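Uncharacterized protein (Plasmodium falciparum, PDB 1ZSO) is of unknown function but belongs to the UPF0587 family, whose members are generally thought to bind zinc ions. Local coordinates at residues N37-S41 / T42-T46; C144-E148 / E149-C153; L26-D29 / D30-W34. All coordinates share one frame; numbering follows the deposited sequence.

Contact 1 (N37-S41 / T42-T46); sequences NIRDS and TSSLT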
loop_
_atom_site.group_PDB
_atom_site.type_symbol
_atom_site.label_atom_id
_atom_site.label_comp_id
_atom_site.label_asym_id
_atom_site.label_seq_id
_atom_site.Cartn_x
_atom_site.Cartn_y
_atom_site.Cartn_z
ATOM N N ASN B 37 -8.082 -4.803 9.292
ATOM C CA ASN B 37 -7.059 -5.602 9.878
ATOM C C ASN B 37 -6.981 -6.939 9.134
ATOM O O ASN B 37 -7.987 -7.619 8.908
ATOM C CB ASN B 37 -7.329 -5.892 11.336
ATOM C CG ASN B 37 -7.330 -4.669 12.221
ATOM O OD1 ASN B 37 -6.760 -3.618 11.930
ATOM N ND2 ASN B 37 -7.955 -4.840 13.377
ATOM N N ILE B 38 -5.759 -7.312 8.775
ATOM C CA ILE B 38 -5.496 -8.558 8.061
ATOM C C ILE B 38 -4.542 -9.510 8.782
ATOM O O ILE B 38 -3.863 -9.152 9.756
ATOM C CB ILE B 38 -4.933 -8.264 6.676
ATOM C CG1 ILE B 38 -3.556 -7.608 6.818
ATOM C CG2 ILE B 38 -5.967 -7.374 5.894
ATOM C CD1 ILE B 38 -2.682 -7.649 5.551
ATOM N N ARG B 39 -4.513 -10.730 8.266
ATOM C CA ARG B 39 -3.605 -11.773 8.728
ATOM C C ARG B 39 -3.045 -12.565 7.541
ATOM O O ARG B 39 -3.684 -12.733 6.487
ATOM C CB ARG B 39 -4.328 -12.717 9.682
ATOM C CG ARG B 39 -3.404 -13.662 10.476
ATOM C CD ARG B 39 -4.225 -14.835 10.900
ATOM N NE ARG B 39 -3.438 -15.967 11.366
ATOM C CZ ARG B 39 -3.243 -16.248 12.652
ATOM N NH1 ARG B 39 -3.749 -15.445 13.593
ATOM N NH2 ARG B 39 -2.515 -17.322 12.995
ATOM N N ASP B 40 -1.828 -13.027 7.723
ATOM C CA ASP B 40 -1.210 -13.934 6.782
ATOM C C ASP B 40 -1.990 -15.256 6.795
ATOM O O ASP B 40 -2.255 -15.837 7.849
ATOM C CB ASP B 40 0.244 -14.101 7.195
ATOM C CG ASP B 40 1.047 -14.927 6.244
ATOM O OD1 ASP B 40 0.472 -15.494 5.271
ATOM O OD2 ASP B 40 2.276 -15.049 6.519
ATOM N N SER B 41 -2.414 -15.707 5.625
ATOM C CA SER B 41 -3.177 -16.936 5.519
ATOM C C SER B 41 -2.297 -18.150 5.750
ATOM O O SER B 41 -2.811 -19.268 5.995
ATOM C CB SER B 41 -3.839 -17.031 4.144
ATOM O OG SER B 41 -2.878 -17.040 3.116
ATOM N N THR B 42 -0.982 -17.952 5.714
ATOM C CA THR B 42 -0.048 -19.070 5.940
ATOM C C THR B 42 0.866 -18.891 7.166
ATOM O O THR B 42 1.842 -19.607 7.286
ATOM C CB THR B 42 0.885 -19.344 4.704
ATOM O OG1 THR B 42 1.805 -18.267 4.529
ATOM C CG2 THR B 42 0.096 -19.569 3.411
ATOM N N SER B 43 0.598 -17.933 8.057
ATOM C CA SER B 43 1.407 -17.791 9.283
ATOM C C SER B 43 0.607 -17.039 10.332
ATOM O O SER B 43 -0.551 -16.753 10.115
ATOM C CB SER B 43 2.757 -17.082 9.016
ATOM O OG SER B 43 2.625 -15.652 8.894
ATOM N N SER B 44 1.236 -16.732 11.464
ATOM C CA SER B 44 0.637 -16.003 12.575
ATOM C C SER B 44 0.708 -14.478 12.411
ATOM O O SER B 44 0.060 -13.740 13.147
ATOM C CB SER B 44 1.355 -16.397 13.857
ATOM O OG SER B 44 1.013 -17.716 14.290
ATOM N N LEU B 45 1.477 -13.999 11.428
ATOM C CA LEU B 45 1.615 -12.563 11.162
ATOM C C LEU B 45 0.285 -11.815 10.845
ATOM O O LEU B 45 -0.616 -12.316 10.183
ATOM C CB LEU B 45 2.616 -12.347 10.036
ATOM C CG LEU B 45 4.054 -12.795 10.357
ATOM C CD1 LEU B 45 4.928 -12.686 9.123
ATOM C CD2 LEU B 45 4.663 -11.981 11.525
ATOM N N THR B 46 0.187 -10.606 11.359
ATOM C CA THR B 46 -0.992 -9.760 11.191
ATOM C C THR B 46 -0.524 -8.355 10.837
ATOM O O THR B 46 0.611 -7.991 11.090
ATOM C CB THR B 46 -1.823 -9.698 12.481
ATOM O OG1 THR B 46 -1.020 -9.171 13.549
ATOM C CG2 THR B 46 -2.267 -11.036 12.885
#
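Asp40 meets Thr42 and Ser43 through both oxygens of its carboxylate. OD1 of Asp40 takes two bonds, one from Thr42 N at 2.9 Å and one from Thr42 OG1 at 3.2 Å. Both donors arrive from the same face: the amide stands well above the carboxylate plane, the hydroxyl lies nearer to it on the syn side. OD2 of Asp40 accepts a very short bond, 2.5 Å, from Ser43 OG. With CG anti to the backbone N (chi1 -175°), the carboxylate swings over the turn and can meet both residues. The backbone N of Asp40 donates to Leu45 O at 2.8 Å.

The backbone itself forms a type I turn from Asp40 to Ser43. Ser43 OG also accepts from Leu45 N at 3.2 Å, an ST turn, so the hydroxyl is engaged both by Leu45 N and by the acid. Next to Asp40 in the strand, the Arg39 chain, extended from CG to NE, passes across Thr46 and reaches Ser43 O. Its CG packs 3.7 Å from Thr46 CG2, its NE makes a weak bond to Ser43 O, and Ser44 CA sits over one guanidinium face.

Farther out, Trp73 packs against Asp40 and Leu45, and Thr42 OG1 is also bonded to Lys78 NZ. Three donors to one buried carboxylate should favour its charged form, consistent with Asp40 tying together the turn between strands 34-40 and 46-52.

Contact 2 (C144-E148 / E149-C153); sequences CDYNE and EHEMC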
loop_
_atom_site.group_PDB
_atom_site.type_symbol
_atom_site.label_atom_id
_atom_site.label_comp_id
_atom_site.label_asym_id
_atom_site.label_seq_id
_atom_site.Cartn_x
_atom_site.Cartn_y
_atom_site.Cartn_z
ATOM N N CYS B 144 -26.304 11.136 11.452
ATOM C CA CYS B 144 -27.501 11.841 11.057
ATOM C C CYS B 144 -27.211 13.255 10.575
ATOM O O CYS B 144 -26.141 13.800 10.807
ATOM C CB CYS B 144 -28.520 11.866 12.191
ATOM S SG CYS B 144 -27.979 12.776 13.623
ATOM N N ASP B 145 -28.181 13.800 9.865
ATOM C CA ASP B 145 -28.158 15.166 9.407
ATOM C C ASP B 145 -29.627 15.588 9.356
ATOM O O ASP B 145 -30.526 14.803 9.686
ATOM C CB ASP B 145 -27.478 15.295 8.024
ATOM C CG ASP B 145 -26.697 16.628 7.855
ATOM O OD1 ASP B 145 -25.562 16.596 7.327
ATOM O OD2 ASP B 145 -27.205 17.704 8.253
ATOM N N TYR B 146 -29.863 16.831 8.939
ATOM C CA TYR B 146 -31.191 17.419 8.917
ATOM C C TYR B 146 -31.343 18.037 7.555
ATOM O O TYR B 146 -30.476 18.779 7.107
ATOM C CB TYR B 146 -31.303 18.490 10.008
ATOM C CG TYR B 146 -32.699 18.975 10.331
ATOM C CD1 TYR B 146 -33.078 20.261 10.026
ATOM C CD2 TYR B 146 -33.635 18.146 10.963
ATOM C CE1 TYR B 146 -34.369 20.733 10.324
ATOM C CE2 TYR B 146 -34.937 18.609 11.276
ATOM C CZ TYR B 146 -35.293 19.906 10.954
ATOM O OH TYR B 146 -36.563 20.407 11.232
ATOM N N ASN B 147 -32.425 17.699 6.873
ATOM C CA ASN B 147 -32.776 18.385 5.639
ATOM C C ASN B 147 -33.536 19.665 5.997
ATOM O O ASN B 147 -34.717 19.623 6.367
ATOM C CB ASN B 147 -33.609 17.482 4.719
ATOM C CG ASN B 147 -33.720 18.030 3.318
ATOM O OD1 ASN B 147 -34.025 19.210 3.108
ATOM N ND2 ASN B 147 -33.488 17.172 2.342
ATOM N N GLU B 148 -32.837 20.798 5.898
ATOM C CA GLU B 148 -33.422 22.094 6.218
ATOM C C GLU B 148 -34.528 22.437 5.225
ATOM O O GLU B 148 -35.522 23.071 5.590
ATOM C CB GLU B 148 -32.366 23.205 6.158
ATOM C CG GLU B 148 -31.075 22.962 6.937
ATOM C CD GLU B 148 -31.158 23.301 8.424
ATOM O OE1 GLU B 148 -31.769 24.327 8.811
ATOM O OE2 GLU B 148 -30.570 22.531 9.209
ATOM N N GLU B 149 -34.330 22.054 3.962
ATOM C CA GLU B 149 -35.278 22.380 2.879
ATOM C C GLU B 149 -36.675 21.848 3.187
ATOM O O GLU B 149 -37.667 22.568 3.030
ATOM C CB GLU B 149 -34.791 21.801 1.541
ATOM C CG GLU B 149 -34.528 22.810 0.435
ATOM C CD GLU B 149 -35.557 22.721 -0.689
ATOM O OE1 GLU B 149 -36.485 21.896 -0.583
ATOM O OE2 GLU B 149 -35.438 23.466 -1.681
ATOM N N HIS B 150 -36.744 20.593 3.628
ATOM C CA HIS B 150 -38.017 19.957 3.943
ATOM C C HIS B 150 -38.179 19.708 5.442
ATOM O O HIS B 150 -39.106 19.018 5.848
ATOM C CB HIS B 150 -38.163 18.624 3.192
ATOM C CG HIS B 150 -38.028 18.731 1.699
ATOM N ND1 HIS B 150 -36.807 18.711 1.055
ATOM C CD2 HIS B 150 -38.964 18.814 0.722
ATOM C CE1 HIS B 150 -36.997 18.801 -0.251
ATOM N NE2 HIS B 150 -38.295 18.863 -0.479
ATOM N N GLU B 151 -37.279 20.252 6.260
ATOM C CA GLU B 151 -37.332 20.079 7.725
ATOM C C GLU B 151 -37.404 18.591 8.143
ATOM O O GLU B 151 -38.337 18.154 8.830
ATOM C CB GLU B 151 -38.483 20.918 8.318
ATOM C CG GLU B 151 -38.037 22.373 8.584
ATOM C CD GLU B 151 -39.144 23.412 8.484
ATOM O OE1 GLU B 151 -40.166 23.299 9.202
ATOM O OE2 GLU B 151 -38.960 24.379 7.706
HETATM N N MSE B 152 -36.384 17.829 7.748
HETATM C CA MSE B 152 -36.459 16.364 7.810
HETATM C C MSE B 152 -35.195 15.748 8.366
HETATM O O MSE B 152 -34.119 15.959 7.836
HETATM C CB MSE B 152 -36.735 15.798 6.406
HETATM C CG MSE B 152 -36.723 14.273 6.308
HETATM SE SE MSE B 152 -37.319 13.624 4.519
HETATM C CE MSE B 152 -35.610 13.703 3.524
ATOM N N CYS B 153 -35.329 14.971 9.434
ATOM C CA CYS B 153 -34.182 14.260 9.986
ATOM C C CYS B 153 -33.841 13.101 9.050
ATOM O O CYS B 153 -34.727 12.366 8.566
ATOM C CB CYS B 153 -34.460 13.727 11.408
ATOM S SG CYS B 153 -34.771 14.979 12.784
#
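Asn147 and Met152, present as selenomethionine, form the tight part of this contact, an antiparallel hydrogen-bonded pair. Asn147 N reaches Met152 O at 2.6 Å, and Met152 N returns a bond to Asn147 O at 2.8 Å. Their side chains share one face of the sheet, CB to CB in contact. CG of Asn147 is anti to the backbone N (chi1 -167°), which carries the amide forward to the turn. There OD1 of Asn147 receives His150 N at 3.1 Å, from above its carbonyl plane, and weakly His150 ND1, whose ring edge faces the amide. The amide's other end, ND2, is bonded to Asp127, holding this buried side chain at both ends.

The other face is looser and largely exposed. Tyr146 stretches beside the returning strand, and Met152 N lies 3.9 Å above one face of its ring, toward the rim. Cys153 SG sits in the ring plane at the edge, 5.0 Å from the centroid. At the tip, Glu151 N bonds only weakly to Glu148 O.

Glu151 and Met152 both face Asn147: a G1 beta bulge, closing the beta hairpin of strands 143-147 and 152-163 at the edge of the six-stranded sheet.

Contact 3 (L26-D29 / D30-W34); sequences LFCD and DEYLW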
loop_
_atom_site.group_PDB
_atom_site.type_symbol
_atom_site.label_atom_id
_atom_site.label_comp_id
_atom_site.label_asym_id
_atom_site.label_seq_id
_atom_site.Cartn_x
_atom_site.Cartn_y
_atom_site.Cartn_z
ATOM N N LEU B 26 -27.299 4.601 0.891
ATOM C CA LEU B 26 -25.986 4.830 1.432
ATOM C C LEU B 26 -25.067 4.178 0.423
ATOM O O LEU B 26 -25.396 3.108 -0.108
ATOM C CB LEU B 26 -25.887 4.138 2.793
ATOM C CG LEU B 26 -24.549 3.948 3.485
ATOM C CD1 LEU B 26 -23.841 5.247 4.000
ATOM C CD2 LEU B 26 -24.795 2.981 4.603
ATOM N N PHE B 27 -23.954 4.829 0.100
ATOM C CA PHE B 27 -23.036 4.268 -0.875
ATOM C C PHE B 27 -21.708 4.941 -0.773
ATOM O O PHE B 27 -21.561 5.906 -0.024
ATOM C CB PHE B 27 -23.583 4.364 -2.313
ATOM C CG PHE B 27 -23.786 5.779 -2.835
ATOM C CD1 PHE B 27 -24.776 6.598 -2.313
ATOM C CD2 PHE B 27 -23.028 6.250 -3.906
ATOM C CE1 PHE B 27 -24.971 7.871 -2.798
ATOM C CE2 PHE B 27 -23.202 7.523 -4.398
ATOM C CZ PHE B 27 -24.178 8.338 -3.851
ATOM N N CYS B 28 -20.733 4.428 -1.523
ATOM C CA CYS B 28 -19.442 5.086 -1.629
ATOM C C CYS B 28 -18.901 5.114 -3.059
ATOM O O CYS B 28 -19.422 4.439 -3.942
ATOM C CB CYS B 28 -18.466 4.429 -0.689
ATOM S SG CYS B 28 -18.433 2.650 -0.792
ATOM N N ASP B 29 -17.875 5.928 -3.292
ATOM C CA ASP B 29 -17.340 6.113 -4.633
ATOM C C ASP B 29 -15.937 5.502 -4.751
ATOM O O ASP B 29 -15.533 4.708 -3.917
ATOM C CB ASP B 29 -17.333 7.610 -4.979
ATOM C CG ASP B 29 -16.245 8.398 -4.225
ATOM O OD1 ASP B 29 -15.720 9.383 -4.804
ATOM O OD2 ASP B 29 -15.896 8.037 -3.069
ATOM N N ASP B 30 -15.207 5.886 -5.790
ATOM C CA ASP B 30 -13.858 5.375 -6.047
ATOM C C ASP B 30 -12.833 5.878 -5.056
ATOM O O ASP B 30 -11.805 5.239 -4.868
ATOM C CB ASP B 30 -13.404 5.761 -7.444
ATOM C CG ASP B 30 -14.061 4.925 -8.526
ATOM O OD1 ASP B 30 -14.919 4.086 -8.189
ATOM O OD2 ASP B 30 -13.712 5.108 -9.720
ATOM N N GLU B 31 -13.119 7.029 -4.449
ATOM C CA GLU B 31 -12.292 7.614 -3.398
ATOM C C GLU B 31 -12.402 6.822 -2.078
ATOM O O GLU B 31 -11.583 6.982 -1.194
ATOM C CB GLU B 31 -12.686 9.094 -3.146
ATOM C CG GLU B 31 -12.718 10.012 -4.391
ATOM C CD GLU B 31 -13.320 11.430 -4.109
ATOM O OE1 GLU B 31 -13.094 11.982 -2.996
ATOM O OE2 GLU B 31 -14.005 12.006 -5.010
ATOM N N TYR B 32 -13.406 5.964 -1.936
ATOM C CA TYR B 32 -13.635 5.339 -0.671
ATOM C C TYR B 32 -12.349 4.664 -0.152
ATOM O O TYR B 32 -11.627 3.927 -0.873
ATOM C CB TYR B 32 -14.816 4.336 -0.717
ATOM C CG TYR B 32 -15.106 3.778 0.649
ATOM C CD1 TYR B 32 -15.821 4.501 1.569
ATOM C CD2 TYR B 32 -14.547 2.572 1.060
ATOM C CE1 TYR B 32 -16.033 4.005 2.857
ATOM C CE2 TYR B 32 -14.738 2.088 2.318
ATOM C CZ TYR B 32 -15.506 2.803 3.223
ATOM O OH TYR B 32 -15.681 2.319 4.505
ATOM N N LEU B 33 -12.074 4.927 1.124
ATOM C CA LEU B 33 -10.891 4.375 1.781
ATOM C C LEU B 33 -11.184 3.064 2.479
ATOM O O LEU B 33 -11.781 3.075 3.570
ATOM C CB LEU B 33 -10.315 5.355 2.796
ATOM C CG LEU B 33 -8.938 4.882 3.218
ATOM C CD1 LEU B 33 -8.063 4.846 1.983
ATOM C CD2 LEU B 33 -8.327 5.784 4.271
ATOM N N TRP B 34 -10.769 1.940 1.879
ATOM C CA TRP B 34 -10.949 0.620 2.553
ATOM C C TRP B 34 -9.873 0.437 3.610
ATOM O O TRP B 34 -8.680 0.752 3.369
ATOM C CB TRP B 34 -10.910 -0.543 1.560
ATOM C CG TRP B 34 -11.972 -0.455 0.587
ATOM C CD1 TRP B 34 -11.897 0.057 -0.653
ATOM C CD2 TRP B 34 -13.336 -0.835 0.785
ATOM N NE1 TRP B 34 -13.112 -0.017 -1.276
ATOM C CE2 TRP B 34 -14.019 -0.557 -0.406
ATOM C CE3 TRP B 34 -14.031 -1.432 1.834
ATOM C CZ2 TRP B 34 -15.376 -0.805 -0.556
ATOM C CZ3 TRP B 34 -15.372 -1.657 1.691
ATOM C CH2 TRP B 34 -16.027 -1.366 0.499
#
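Cys28 packs its side chain against Tyr32 over the intervening turn. The contact begins with the methylene, Cys28 CB lying 3.5 Å from Tyr32 CD1, and continues with the sulfur, which stands over the ring face, 4.2 Å from SG to the ring centroid and 27° off its normal. Tyr32 turns its CG anti to the backbone N (chi1 -175°), setting the ring under the sulfur. The same sulfur approaches the six-membered ring of Trp34 obliquely and from farther away. The two aromatics also meet, with Tyr32 CD2 poised 3.5 Å above the Trp34 ring plane, near its centre, so that tyrosine presents an edge to the indole face. Cys91 and Phe104 pack around Cys28, and Tyr32 OH is bonded to Ser120 N.

The backbone bond across the contact is that of a type I beta turn, running from Asp29 to Tyr32. Tyr32 N donates to Asp29 O at 3.2 Å. This turn lies in the link between strand 23-27 of the four-stranded sheet and strand 34-40 of the three-stranded sheet.

Charge makes up the outer side. Asp29 OD1 lies 3.1 Å from Glu31 OE2 and equally close to Glu31 CG, the carboxylate planes turned 62° apart. Two like charges so near would be expected to raise the proton affinity of one or both acids.

In the fold
The three contacts are all short-range turns, in series along the chain. Contact 3 lies near the middle, its centre about 7 Å from the centre of the chain, and contacts 1 and 2 fall on opposite sides of that centre, with their own centres 44 Å apart. Contact 3 stands about 25 Å from contact 1 and 23 Å from contact 2, centre to centre. Its last residue, Trp34, opens strand 34-40, which enters contact 1 three residues later. Contact 2 belongs to the six-stranded sheet, and its nearest atoms are about 10 Å from those of contact 3. Leu33, in contact 3, packs on Tyr79 of the second subunit.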